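Local structure of WbmS, polysaccharide deacetylase involved in O-antigen biosynthesis (Bordetella bronchiseptica, 3HFT) at residues I45-D50 against F70-T75; Q54-L59 against F207-V212; C66-A71 against L86-V91; V124-L129 against D147-V152. The protein probably removes acetyl groups from sugar units during O-antigen biosynthesis, as a zinc-bound member of the polysaccharide deacetylase family. All coordinates share one frame; numbering follows the deposited sequence.

How the interactions relate
Interactions 1 and 4 each supply a zinc ligand, Asp46 and His127, and interaction 3 touches both, sharing strand 67-71 with the first and reaching the second through Val91. Interaction 3 is the buried core: two neighbouring parallel strands joined by backbone bonds, with aromatic packing on one face. Interaction 1 uses the same strand 67-71 where it runs out into a loop, and there hydroxyls, an imidazole and waters take over from backbone pairing in a partly buried setting. Interaction 4, buried again, relies on an arginine and an asparagine that grip backbone atoms. Interaction 2 is a small, buried, mainly apolar contact between helices, touching interaction 1 through Pro209 and interaction 3 through Thr56.

Interaction 1: residues I45-D50 against F70-T75; sequences IDWAAD and FATHST. With EDO (1,2-ethanediol), chain D.
Ile45 N donates to Phe70 O at 3.2 Å, at the start of a type I' beta turn from Ile45 to Ala48. Past it Thr72 carries the contact. With OG1 between its own backbone N and carbonyl carbon (chi1 44°), the hydroxyl accepts from Trp47 N at 2.9 Å, while CB sits over one face of the indole, 3.7 Å from the centroid of its five-membered ring, a CH-pi contact. Thr72 OG1 also shares a hydrogen bond with His73 ND1, 2.8 Å long. On the far side of that imidazole, one water links His73 NE2, Ala48 O and Asp50 OD1. Thr75 OG1 donates to Asp50 OD1 at 2.8 Å, approaching from above the carboxylate plane. Held at ND1 and NE2, the His73 ring is probably fixed in its rotation. The same turn carries Asp46, whose OD1 binds zinc together with His92 and His127; its OD2 takes a bond from an ethanediol molecule, so the carboxylate's two oxygens have different partners.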
loop_
_atom_site.group_PDB
_atom_site.type_symbol
_atom_site.label_atom_id
_atom_site.label_comp_id
_atom_site.label_asym_id
_atom_site.label_seq_id
_atom_site.Cartn_x
_atom_site.Cartn_y
_atom_site.Cartn_z
ATOM N N ILE A 45 -2.322 16.878 -8.924
ATOM C CA ILE A 45 -2.390 18.337 -9.113
ATOM C C ILE A 45 -1.917 19.087 -7.853
ATOM O O ILE A 45 -1.252 20.098 -7.955
ATOM C CB ILE A 45 -3.775 18.734 -9.659
ATOM C CG1 ILE A 45 -3.952 18.143 -11.084
ATOM C CG2 ILE A 45 -3.978 20.292 -9.661
ATOM C CD1 ILE A 45 -5.347 18.401 -11.732
ATOM N N ASP A 46 -2.218 18.549 -6.676
ATOM C CA ASP A 46 -1.784 19.109 -5.386
ATOM C C ASP A 46 -1.959 20.621 -5.256
ATOM O O ASP A 46 -1.025 21.342 -4.877
ATOM C CB ASP A 46 -0.340 18.702 -5.064
ATOM C CG ASP A 46 -0.252 17.269 -4.609
ATOM O OD1 ASP A 46 -1.207 16.524 -4.911
ATOM O OD2 ASP A 46 0.753 16.888 -3.974
ATOM N N TRP A 47 -3.159 21.092 -5.553
ATOM C CA TRP A 47 -3.521 22.494 -5.331
ATOM C C TRP A 47 -2.659 23.513 -6.071
ATOM O O TRP A 47 -2.586 24.665 -5.670
ATOM C CB TRP A 47 -3.570 22.820 -3.816
ATOM C CG TRP A 47 -4.523 21.900 -3.091
ATOM C CD1 TRP A 47 -5.870 22.060 -2.967
ATOM C CD2 TRP A 47 -4.210 20.642 -2.471
ATOM N NE1 TRP A 47 -6.409 20.999 -2.299
ATOM C CE2 TRP A 47 -5.421 20.111 -1.979
ATOM C CE3 TRP A 47 -3.027 19.908 -2.292
ATOM C CZ2 TRP A 47 -5.492 18.891 -1.306
ATOM C CZ3 TRP A 47 -3.098 18.690 -1.615
ATOM C CH2 TRP A 47 -4.323 18.202 -1.134
ATOM N N ALA A 48 -2.027 23.112 -7.168
ATOM C CA ALA A 48 -1.242 24.056 -7.974
ATOM C C ALA A 48 -2.070 25.246 -8.459
ATOM O O ALA A 48 -3.232 25.120 -8.845
ATOM C CB ALA A 48 -0.638 23.326 -9.171
ATOM N N ALA A 49 -1.456 26.418 -8.468
ATOM C CA ALA A 49 -2.068 27.581 -9.038
ATOM C C ALA A 49 -2.354 27.272 -10.513
ATOM O O ALA A 49 -1.666 26.478 -11.128
ATOM C CB ALA A 49 -1.100 28.792 -8.930
ATOM N N ASP A 50 -3.346 27.941 -11.084
ATOM C CA ASP A 50 -3.715 27.745 -12.474
ATOM C C ASP A 50 -2.567 27.918 -13.467
ATOM O O ASP A 50 -2.483 27.158 -14.425
ATOM C CB ASP A 50 -4.864 28.688 -12.850
ATOM C CG ASP A 50 -6.216 28.218 -12.332
ATOM O OD1 ASP A 50 -6.352 27.121 -11.757
ATOM O OD2 ASP A 50 -7.184 28.966 -12.511
ATOM N N PHE A 70 -5.059 13.721 -11.454
ATOM C CA PHE A 70 -5.829 13.548 -10.221
ATOM C C PHE A 70 -6.131 14.907 -9.583
ATOM O O PHE A 70 -5.229 15.600 -9.130
ATOM C CB PHE A 70 -5.117 12.587 -9.278
ATOM C CG PHE A 70 -5.022 11.200 -9.809
ATOM C CD1 PHE A 70 -6.148 10.373 -9.863
ATOM C CD2 PHE A 70 -3.810 10.680 -10.214
ATOM C CE1 PHE A 70 -6.038 9.103 -10.333
ATOM C CE2 PHE A 70 -3.726 9.394 -10.676
ATOM C CZ PHE A 70 -4.841 8.616 -10.752
ATOM N N ALA A 71 -7.416 15.284 -9.591
ATOM C CA ALA A 71 -7.827 16.641 -9.189
ATOM C C ALA A 71 -7.971 16.808 -7.685
ATOM O O ALA A 71 -8.541 15.942 -6.985
ATOM C CB ALA A 71 -9.166 17.018 -9.877
ATOM N N THR A 72 -7.465 17.930 -7.194
ATOM C CA THR A 72 -7.531 18.278 -5.785
ATOM C C THR A 72 -8.608 19.306 -5.481
ATOM O O THR A 72 -9.136 19.354 -4.381
ATOM C CB THR A 72 -6.179 18.855 -5.288
ATOM O OG1 THR A 72 -5.649 19.788 -6.251
ATOM C CG2 THR A 72 -5.163 17.740 -5.044
ATOM N N HIS A 73 -8.922 20.130 -6.460
ATOM C CA HIS A 73 -9.747 21.301 -6.204
ATOM C C HIS A 73 -10.416 21.762 -7.476
ATOM O O HIS A 73 -10.092 21.307 -8.570
ATOM C CB HIS A 73 -8.858 22.387 -5.630
ATOM C CG HIS A 73 -7.861 22.910 -6.605
ATOM N ND1 HIS A 73 -6.650 22.285 -6.839
ATOM C CD2 HIS A 73 -7.899 23.985 -7.429
ATOM C CE1 HIS A 73 -5.981 22.972 -7.748
ATOM N NE2 HIS A 73 -6.727 23.988 -8.145
ATOM N N SER A 74 -11.380 22.654 -7.328
ATOM C CA SER A 74 -12.120 23.105 -8.459
ATOM C C SER A 74 -11.337 24.208 -9.172
ATOM O O SER A 74 -10.842 25.134 -8.524
ATOM C CB SER A 74 -13.456 23.653 -7.998
ATOM O OG SER A 74 -14.155 24.097 -9.118
ATOM N N THR A 75 -11.224 24.086 -10.496
ATOM C CA THR A 75 -10.605 25.098 -11.363
ATOM C C THR A 75 -11.150 24.939 -12.777
ATOM O O THR A 75 -11.425 23.825 -13.223
ATOM C CB THR A 75 -9.063 24.967 -11.436
ATOM O OG1 THR A 75 -8.597 25.634 -12.626
ATOM C CG2 THR A 75 -8.620 23.497 -11.475
HETATM C C1 EDO D . 5.168 18.091 -2.804
HETATM O O1 EDO D . 6.394 17.473 -3.204
HETATM C C2 EDO D . 4.266 18.289 -4.026
HETATM O O2 EDO D . 2.883 18.373 -3.638
HETATM O O HOH W 1 -9.476 21.132 -1.919
HETATM O O HOH W 2 -5.428 25.068 -10.456
#

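Interaction 2: residues Q54-L59 against F207-V212; sequences QDTIDL and FHPIHV. With EDO (1,2-ethanediol), chain D; EDO (1,2-ethanediol), chain F.
The first turn of helix 209-214, which follows strand 203-207 after the single N-cap residue His208, packs here against helix 50-63, and the contact is small and mainly apolar. Thr56 lies at its centre. Its OG1, beside its own backbone N (chi1 -58°), comes within 3.2 Å of Pro209 CA and 3.5 Å of Pro209 CB, the two side chains crossing at about a right angle. The same oxygen lies 3.8 Å from Val212 CB, so one hydroxyl oxygen packs against both Pro209 and Val212. One turn further along helix 50-63, Leu59 CD2 meets Val212 CG1 at 3.6 Å. Asp55 comes near the same methyl, but its carboxylate is engaged in a salt bridge with Arg246.

His208 and His211 point away from helix 50-63, and His208 touches Asp46 of the zinc site. His208 donates from NE2 to O2 of one ethanediol at 2.6 Å, and His211 donates from NE2 to O1 of a second at 2.7 Å, both molecules probably from the crystallisation liquor. Their ND1 atoms bond to Asp179 and Thr216 respectively, which should fix how the rings are turned. In the fold, the contact is flanked by helix 245-256, which touches Leu59 and Phe207, and by helix 179-185, against which both histidines rest, while Pro209 packs on Ala48 in the loop after strand 39-44.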
loop_
_atom_site.group_PDB
_atom_site.type_symbol
_atom_site.label_atom_id
_atom_site.label_comp_id
_atom_site.label_asym_id
_atom_site.label_seq_id
_atom_site.Cartn_x
_atom_site.Cartn_y
_atom_site.Cartn_z
ATOM N N GLN A 54 -1.542 24.998 -15.880
ATOM C CA GLN A 54 -1.583 25.247 -17.323
ATOM C C GLN A 54 -0.274 24.909 -18.019
ATOM O O GLN A 54 -0.268 24.392 -19.128
ATOM C CB GLN A 54 -1.946 26.687 -17.653
ATOM C CG GLN A 54 -2.176 26.877 -19.178
ATOM C CD GLN A 54 -3.395 26.121 -19.673
ATOM O OE1 GLN A 54 -4.485 26.343 -19.170
ATOM N NE2 GLN A 54 -3.219 25.218 -20.639
ATOM N N ASP A 55 0.845 25.195 -17.372
ATOM C CA ASP A 55 2.149 24.912 -17.957
ATOM C C ASP A 55 2.349 23.424 -18.129
ATOM O O ASP A 55 2.873 22.968 -19.156
ATOM C CB ASP A 55 3.256 25.485 -17.064
ATOM C CG ASP A 55 4.651 24.951 -17.433
ATOM O OD1 ASP A 55 5.236 25.450 -18.401
ATOM O OD2 ASP A 55 5.149 24.033 -16.765
ATOM N N THR A 56 1.933 22.644 -17.126
ATOM C CA THR A 56 2.042 21.197 -17.238
ATOM C C THR A 56 1.128 20.668 -18.341
ATOM O O THR A 56 1.561 19.870 -19.147
ATOM C CB THR A 56 1.778 20.482 -15.911
ATOM O OG1 THR A 56 2.688 20.953 -14.911
ATOM C CG2 THR A 56 2.023 18.985 -16.078
ATOM N N ILE A 57 -0.137 21.085 -18.360
ATOM C CA ILE A 57 -1.066 20.728 -19.457
ATOM C C ILE A 57 -0.461 21.046 -20.835
ATOM O O ILE A 57 -0.483 20.215 -21.748
ATOM C CB ILE A 57 -2.438 21.455 -19.301
ATOM C CG1 ILE A 57 -3.226 20.892 -18.109
ATOM C CG2 ILE A 57 -3.311 21.281 -20.555
ATOM C CD1 ILE A 57 -4.419 21.728 -17.705
ATOM N N ASP A 58 0.086 22.246 -20.990
ATOM C CA ASP A 58 0.684 22.635 -22.276
ATOM C C ASP A 58 1.830 21.720 -22.713
ATOM O O ASP A 58 1.933 21.341 -23.873
ATOM C CB ASP A 58 1.167 24.073 -22.218
ATOM C CG ASP A 58 0.025 25.073 -22.131
ATOM O OD1 ASP A 58 -1.133 24.728 -22.477
ATOM O OD2 ASP A 58 0.310 26.205 -21.696
ATOM N N LEU A 59 2.650 21.311 -21.761
ATOM C CA LEU A 59 3.772 20.438 -22.023
ATOM C C LEU A 59 3.316 19.058 -22.517
ATOM O O LEU A 59 3.819 18.541 -23.531
ATOM C CB LEU A 59 4.599 20.343 -20.737
ATOM C CG LEU A 59 6.104 20.216 -20.831
ATOM C CD1 LEU A 59 6.670 21.322 -21.694
ATOM C CD2 LEU A 59 6.733 20.250 -19.428
ATOM N N PHE A 207 3.879 12.731 -11.452
ATOM C CA PHE A 207 4.481 14.079 -11.448
ATOM C C PHE A 207 3.539 15.095 -10.800
ATOM O O PHE A 207 2.334 14.963 -10.884
ATOM C CB PHE A 207 4.748 14.563 -12.865
ATOM C CG PHE A 207 5.832 13.810 -13.597
ATOM C CD1 PHE A 207 5.545 12.669 -14.316
ATOM C CD2 PHE A 207 7.142 14.291 -13.602
ATOM C CE1 PHE A 207 6.565 12.006 -15.025
ATOM C CE2 PHE A 207 8.154 13.627 -14.282
ATOM C CZ PHE A 207 7.860 12.476 -14.984
ATOM N N HIS A 208 4.115 16.120 -10.198
ATOM C CA HIS A 208 3.369 17.266 -9.672
ATOM C C HIS A 208 3.670 18.488 -10.540
ATOM O O HIS A 208 4.828 18.773 -10.827
ATOM C CB HIS A 208 3.762 17.564 -8.228
ATOM C CG HIS A 208 3.511 16.419 -7.304
ATOM N ND1 HIS A 208 4.420 15.390 -7.137
ATOM C CD2 HIS A 208 2.435 16.103 -6.552
ATOM C CE1 HIS A 208 3.913 14.501 -6.296
ATOM N NE2 HIS A 208 2.704 14.902 -5.936
ATOM N N PRO A 209 2.616 19.201 -10.958
ATOM C CA PRO A 209 2.751 20.433 -11.724
ATOM C C PRO A 209 3.772 21.402 -11.139
ATOM O O PRO A 209 4.591 21.932 -11.898
ATOM C CB PRO A 209 1.335 20.995 -11.710
ATOM C CG PRO A 209 0.489 19.777 -11.778
ATOM C CD PRO A 209 1.210 18.777 -10.867
ATOM N N ILE A 210 3.766 21.567 -9.813
ATOM C CA ILE A 210 4.718 22.461 -9.156
ATOM C C ILE A 210 6.158 22.035 -9.450
ATOM O O ILE A 210 7.013 22.880 -9.720
ATOM C CB ILE A 210 4.461 22.623 -7.615
ATOM C CG1 ILE A 210 5.259 23.830 -7.092
ATOM C CG2 ILE A 210 4.771 21.299 -6.790
ATOM C CD1 ILE A 210 4.916 25.219 -7.798
ATOM N N HIS A 211 6.436 20.745 -9.433
ATOM C CA HIS A 211 7.825 20.315 -9.688
ATOM C C HIS A 211 8.176 20.375 -11.151
ATOM O O HIS A 211 9.320 20.646 -11.515
ATOM C CB HIS A 211 8.104 18.936 -9.097
ATOM C CG HIS A 211 7.963 18.894 -7.614
ATOM N ND1 HIS A 211 8.542 19.834 -6.798
ATOM C CD2 HIS A 211 7.272 18.062 -6.804
ATOM C CE1 HIS A 211 8.238 19.566 -5.542
ATOM N NE2 HIS A 211 7.474 18.489 -5.518
ATOM N N VAL A 212 7.199 20.131 -12.017
ATOM C CA VAL A 212 7.445 20.285 -13.466
ATOM C C VAL A 212 7.713 21.772 -13.746
ATOM O O VAL A 212 8.619 22.121 -14.475
ATOM C CB VAL A 212 6.257 19.724 -14.308
ATOM C CG1 VAL A 212 6.436 19.988 -15.818
ATOM C CG2 VAL A 212 6.091 18.192 -14.025
HETATM C C1 EDO D . 5.168 18.091 -2.804
HETATM O O1 EDO D . 6.394 17.473 -3.204
HETATM C C2 EDO D . 4.266 18.289 -4.026
HETATM O O2 EDO D . 2.883 18.373 -3.638
HETATM C C1 EDO F . 0.903 11.625 -3.011
HETATM O O1 EDO F . 0.582 12.702 -2.104
HETATM C C2 EDO F . 1.610 12.231 -4.224
HETATM O O2 EDO F . 0.939 13.441 -4.693
#

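Interaction 3: residues C66-A71 against L86-V91; sequences CATWFA and LFELGV
Trp69 and Phe87 form the apolar centre, an edge-to-face pair in which the indole presents its NE1 edge to the phenyl face. The planes stand at 55° and the ring centroids, the five-membered one for Trp69, lie 4.6 Å apart. NE1 of Trp69 sits 3.4 Å from Phe87 CG, offset toward the rim, and farther along the indole Trp69 CZ2 rests 4.0 Å from Phe87 CE2. On the same side of the sheet Ala67 CB touches the phenyl ring, and Leu89, its CG anti to the backbone N (chi1 -177°), brings CD1 to 3.9 Å from Ala71 CB.

The two backbones pair as parallel strands. Ala67 N and Trp69 N reach the carbonyls of Leu86 and Glu88, Ala71 N that of Gly90, and the shortest link, Gly90 N to Trp69 O, is 2.7 Å. Gly90, without a side chain, lies against the Phe70 ring.

On the other face Thr68 and Glu88 run side by side, pointing the same way, with Thr68 CG2 3.9 Å from Glu88 CD. Their polar ends have other partners: Thr68 OG1 bonds Ile24 N, and Glu88 is held by Ser25 and Ser123. Helix 77-83 makes the crossover of this beta-alpha-beta unit. Together with helix 50-63 it covers the Trp69 face, while strand 39-44 continues the parallel sheet beyond strand 67-71.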
loop_
_atom_site.group_PDB
_atom_site.type_symbol
_atom_site.label_atom_id
_atom_site.label_comp_id
_atom_site.label_asym_id
_atom_site.label_seq_id
_atom_site.Cartn_x
_atom_site.Cartn_y
_atom_site.Cartn_z
ATOM N N CYS A 66 -1.359 10.544 -24.129
ATOM C CA CYS A 66 -2.343 10.302 -23.073
ATOM C C CYS A 66 -1.762 10.635 -21.708
ATOM O O CYS A 66 -0.550 10.587 -21.507
ATOM C CB CYS A 66 -2.743 8.820 -23.030
ATOM S SG CYS A 66 -3.813 8.300 -24.364
ATOM N N ALA A 67 -2.641 10.944 -20.757
ATOM C CA ALA A 67 -2.229 11.186 -19.390
ATOM C C ALA A 67 -3.454 11.153 -18.475
ATOM O O ALA A 67 -4.584 11.318 -18.932
ATOM C CB ALA A 67 -1.448 12.523 -19.263
ATOM N N THR A 68 -3.225 10.888 -17.195
ATOM C CA THR A 68 -4.297 10.855 -16.204
ATOM C C THR A 68 -3.988 11.913 -15.145
ATOM O O THR A 68 -2.852 12.031 -14.715
ATOM C CB THR A 68 -4.389 9.491 -15.569
ATOM O OG1 THR A 68 -4.500 8.507 -16.607
ATOM C CG2 THR A 68 -5.588 9.419 -14.631
ATOM N N TRP A 69 -5.007 12.659 -14.719
ATOM C CA TRP A 69 -4.818 13.843 -13.854
ATOM C C TRP A 69 -5.668 13.667 -12.631
ATOM O O TRP A 69 -6.890 13.485 -12.754
ATOM C CB TRP A 69 -5.262 15.131 -14.602
ATOM C CG TRP A 69 -4.517 15.332 -15.904
ATOM C CD1 TRP A 69 -4.729 14.662 -17.061
ATOM C CD2 TRP A 69 -3.399 16.197 -16.145
ATOM N NE1 TRP A 69 -3.868 15.086 -18.026
ATOM C CE2 TRP A 69 -3.028 16.023 -17.490
ATOM C CE3 TRP A 69 -2.724 17.147 -15.378
ATOM C CZ2 TRP A 69 -1.959 16.704 -18.069
ATOM C CZ3 TRP A 69 -1.654 17.833 -15.949
ATOM C CH2 TRP A 69 -1.298 17.618 -17.296
ATOM N N PHE A 70 -5.059 13.721 -11.454
ATOM C CA PHE A 70 -5.829 13.548 -10.221
ATOM C C PHE A 70 -6.131 14.907 -9.583
ATOM O O PHE A 70 -5.229 15.600 -9.130
ATOM C CB PHE A 70 -5.117 12.587 -9.278
ATOM C CG PHE A 70 -5.022 11.200 -9.809
ATOM C CD1 PHE A 70 -6.148 10.373 -9.863
ATOM C CD2 PHE A 70 -3.810 10.680 -10.214
ATOM C CE1 PHE A 70 -6.038 9.103 -10.333
ATOM C CE2 PHE A 70 -3.726 9.394 -10.676
ATOM C CZ PHE A 70 -4.841 8.616 -10.752
ATOM N N ALA A 71 -7.416 15.284 -9.591
ATOM C CA ALA A 71 -7.827 16.641 -9.189
ATOM C C ALA A 71 -7.971 16.808 -7.685
ATOM O O ALA A 71 -8.541 15.942 -6.985
ATOM C CB ALA A 71 -9.166 17.018 -9.877
ATOM N N LEU A 86 -7.527 12.485 -24.947
ATOM C CA LEU A 86 -6.362 11.720 -24.528
ATOM C C LEU A 86 -6.143 11.799 -23.019
ATOM O O LEU A 86 -5.286 11.092 -22.470
ATOM C CB LEU A 86 -5.110 12.233 -25.247
ATOM C CG LEU A 86 -5.056 12.170 -26.772
ATOM C CD1 LEU A 86 -3.679 12.583 -27.246
ATOM C CD2 LEU A 86 -5.415 10.795 -27.274
ATOM N N PHE A 87 -6.901 12.656 -22.343
ATOM C CA PHE A 87 -6.716 12.873 -20.918
ATOM C C PHE A 87 -7.845 12.294 -20.092
ATOM O O PHE A 87 -8.999 12.473 -20.408
ATOM C CB PHE A 87 -6.619 14.366 -20.601
ATOM C CG PHE A 87 -5.355 15.038 -21.111
ATOM C CD1 PHE A 87 -4.283 14.312 -21.607
ATOM C CD2 PHE A 87 -5.215 16.405 -20.992
ATOM C CE1 PHE A 87 -3.137 14.951 -22.035
ATOM C CE2 PHE A 87 -4.061 17.041 -21.413
ATOM C CZ PHE A 87 -3.025 16.312 -21.926
ATOM N N GLU A 88 -7.501 11.649 -18.996
ATOM C CA GLU A 88 -8.495 11.145 -18.067
ATOM C C GLU A 88 -8.421 12.006 -16.803
ATOM O O GLU A 88 -7.335 12.345 -16.336
ATOM C CB GLU A 88 -8.211 9.694 -17.727
ATOM C CG GLU A 88 -9.041 9.167 -16.568
ATOM C CD GLU A 88 -8.752 7.708 -16.244
ATOM O OE1 GLU A 88 -7.990 7.066 -17.003
ATOM O OE2 GLU A 88 -9.275 7.239 -15.203
ATOM N N LEU A 89 -9.579 12.375 -16.272
ATOM C CA LEU A 89 -9.650 13.126 -15.028
ATOM C C LEU A 89 -10.058 12.142 -13.926
ATOM O O LEU A 89 -11.065 11.435 -14.050
ATOM C CB LEU A 89 -10.675 14.253 -15.128
ATOM C CG LEU A 89 -10.822 15.183 -13.905
ATOM C CD1 LEU A 89 -9.515 15.931 -13.584
ATOM C CD2 LEU A 89 -12.003 16.173 -14.064
ATOM N N GLY A 90 -9.254 12.097 -12.869
ATOM C CA GLY A 90 -9.559 11.328 -11.680
ATOM C C GLY A 90 -9.536 12.262 -10.479
ATOM O O GLY A 90 -9.457 13.502 -10.632
ATOM N N VAL A 91 -9.621 11.684 -9.284
ATOM C CA VAL A 91 -9.678 12.469 -8.036
ATOM C C VAL A 91 -8.503 12.209 -7.112
ATOM O O VAL A 91 -7.928 11.113 -7.109
ATOM C CB VAL A 91 -11.053 12.238 -7.295
ATOM C CG1 VAL A 91 -12.161 12.908 -8.073
ATOM C CG2 VAL A 91 -11.330 10.734 -7.084
#

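Interaction 4: residues V124-L129 against D147-V152; sequences VRSHSL and DCNILV. With EDO (1,2-ethanediol), chain F.
Arg125 reaches across to Cys148 along nearly its whole length. CB lies 4.0 Å from Cys148 CB, CG comes to 3.4 Å from Cys148 O, and CD stays near that carbonyl. The chain leaves the backbone extended, then bends at chi3 (-72°), which brings NE to donate to Cys148 O at 2.9 Å, with the oxygen at the guanidinium edge and in its plane. At the tip NH1 forms a salt bridge with Asp44 and a hydrogen bond with Thr42, and Tyr175 adds a cation-pi contact, so the group is gripped from several directions.

From the neighbouring loop Asn149 returns the hold. Its OD1 takes Ser126 N on a lone pair at 2.7 Å, while ND2 is anchored by Asp147 OD2, at 2.7 Å, and bonds only weakly to Ser126 OG, whose main partner is Val130 O. Asp147 OD1 accepts from Asn149 N, closing an Asx turn, so one carboxylate holds both the backbone N and the amide of Asn149. Leu129 packs alongside the amide, with CD2 3.8 Å from Asn149 OD1.

Strands 123-124 and 146-147 enter side by side, joined by Cys148 N to Val124 O; helix 133-141 packs on Val124 and Asp147, Phe70 of strand 67-71 packs against Arg125 and Cys148, and the 124-129 loop carries zinc ligand His127.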
loop_
_atom_site.group_PDB
_atom_site.type_symbol
_atom_site.label_atom_id
_atom_site.label_comp_id
_atom_site.label_asym_id
_atom_site.label_seq_id
_atom_site.Cartn_x
_atom_site.Cartn_y
_atom_site.Cartn_z
ATOM N N VAL A 124 -8.555 6.886 -8.902
ATOM C CA VAL A 124 -8.247 7.652 -7.718
ATOM C C VAL A 124 -6.856 7.378 -7.177
ATOM O O VAL A 124 -6.372 6.238 -7.201
ATOM C CB VAL A 124 -9.283 7.356 -6.569
ATOM C CG1 VAL A 124 -9.334 5.840 -6.236
ATOM C CG2 VAL A 124 -8.955 8.161 -5.306
ATOM N N ARG A 125 -6.213 8.439 -6.696
ATOM C CA ARG A 125 -4.996 8.322 -5.901
ATOM C C ARG A 125 -5.203 9.274 -4.749
ATOM O O ARG A 125 -5.663 10.407 -4.964
ATOM C CB ARG A 125 -3.727 8.698 -6.654
ATOM C CG ARG A 125 -2.475 8.492 -5.798
ATOM C CD ARG A 125 -1.272 8.875 -6.595
ATOM N NE ARG A 125 -0.959 7.920 -7.642
ATOM C CZ ARG A 125 -0.506 8.249 -8.852
ATOM N NH1 ARG A 125 -0.414 9.516 -9.233
ATOM N NH2 ARG A 125 -0.188 7.293 -9.710
ATOM N N SER A 126 -4.925 8.796 -3.532
ATOM C CA SER A 126 -5.105 9.611 -2.326
ATOM C C SER A 126 -3.926 10.528 -2.094
ATOM O O SER A 126 -2.779 10.126 -2.265
ATOM C CB SER A 126 -5.267 8.735 -1.091
ATOM O OG SER A 126 -6.415 7.910 -1.193
ATOM N N HIS A 127 -4.205 11.772 -1.680
ATOM C CA HIS A 127 -3.149 12.664 -1.274
ATOM C C HIS A 127 -2.435 11.994 -0.112
ATOM O O HIS A 127 -3.086 11.409 0.775
ATOM C CB HIS A 127 -3.646 14.040 -0.842
ATOM C CG HIS A 127 -2.519 14.958 -0.506
ATOM N ND1 HIS A 127 -1.541 15.274 -1.425
ATOM C CD2 HIS A 127 -2.168 15.568 0.653
ATOM C CE1 HIS A 127 -0.659 16.084 -0.857
ATOM N NE2 HIS A 127 -1.008 16.263 0.407
ATOM N N SER A 128 -1.104 12.010 -0.169
ATOM C CA SER A 128 -0.243 11.336 0.826
ATOM C C SER A 128 -0.454 9.816 0.913
ATOM O O SER A 128 -0.051 9.182 1.891
ATOM C CB SER A 128 -0.360 11.991 2.197
ATOM O OG SER A 128 0.145 13.325 2.081
ATOM N N LEU A 129 -1.095 9.259 -0.114
ATOM C CA LEU A 129 -1.287 7.815 -0.235
ATOM C C LEU A 129 -2.003 7.250 0.968
ATOM O O LEU A 129 -1.721 6.138 1.435
ATOM C CB LEU A 129 0.079 7.138 -0.491
ATOM C CG LEU A 129 0.832 7.625 -1.742
ATOM C CD1 LEU A 129 2.095 6.794 -2.018
ATOM C CD2 LEU A 129 -0.072 7.624 -2.984
ATOM N N ASP A 147 -7.584 1.897 -8.258
ATOM C CA ASP A 147 -6.846 2.465 -7.143
ATOM C C ASP A 147 -5.353 2.605 -7.505
ATOM O O ASP A 147 -4.731 1.642 -7.951
ATOM C CB ASP A 147 -7.017 1.614 -5.883
ATOM C CG ASP A 147 -6.115 2.075 -4.764
ATOM O OD1 ASP A 147 -4.934 1.620 -4.747
ATOM O OD2 ASP A 147 -6.593 2.887 -3.933
ATOM N N CYS A 148 -4.802 3.806 -7.338
ATOM C CA CYS A 148 -3.435 4.121 -7.722
ATOM C C CYS A 148 -2.586 4.503 -6.518
ATOM O O CYS A 148 -1.674 5.297 -6.637
ATOM C CB CYS A 148 -3.428 5.258 -8.747
ATOM S SG CYS A 148 -4.296 4.743 -10.266
ATOM N N ASN A 149 -2.853 3.867 -5.376
ATOM C CA ASN A 149 -2.216 4.230 -4.090
ATOM C C ASN A 149 -0.975 3.436 -3.643
ATOM O O ASN A 149 -0.338 3.803 -2.672
ATOM C CB ASN A 149 -3.274 4.129 -2.988
ATOM C CG ASN A 149 -4.169 5.361 -2.950
ATOM O OD1 ASN A 149 -3.664 6.460 -2.908
ATOM N ND2 ASN A 149 -5.472 5.174 -2.917
ATOM N N ILE A 150 -0.647 2.353 -4.342
ATOM C CA ILE A 150 0.538 1.526 -4.010
ATOM C C ILE A 150 1.751 1.989 -4.820
ATOM O O ILE A 150 1.733 1.945 -6.068
ATOM C CB ILE A 150 0.325 0.030 -4.344
ATOM C CG1 ILE A 150 -0.810 -0.593 -3.501
ATOM C CG2 ILE A 150 1.639 -0.799 -4.077
ATOM C CD1 ILE A 150 -0.478 -0.778 -2.093
ATOM N N LEU A 151 2.799 2.407 -4.119
ATOM C CA LEU A 151 4.029 2.802 -4.744
ATOM C C LEU A 151 5.072 1.744 -4.452
ATOM O O LEU A 151 5.478 1.564 -3.326
ATOM C CB LEU A 151 4.488 4.167 -4.235
ATOM C CG LEU A 151 5.590 4.930 -5.002
ATOM C CD1 LEU A 151 5.734 6.358 -4.417
ATOM C CD2 LEU A 151 6.970 4.251 -5.059
ATOM N N VAL A 152 5.491 1.007 -5.484
ATOM C CA VAL A 152 6.591 0.078 -5.357
ATOM C C VAL A 152 7.733 0.641 -6.205
ATOM O O VAL A 152 7.631 0.716 -7.418
ATOM C CB VAL A 152 6.212 -1.341 -5.877
ATOM C CG1 VAL A 152 7.425 -2.257 -5.753
ATOM C CG2 VAL A 152 4.977 -1.891 -5.111
HETATM C C1 EDO F . 0.903 11.625 -3.011
HETATM O O1 EDO F . 0.582 12.702 -2.104
HETATM C C2 EDO F . 1.610 12.231 -4.224
HETATM O O2 EDO F . 0.939 13.441 -4.693
#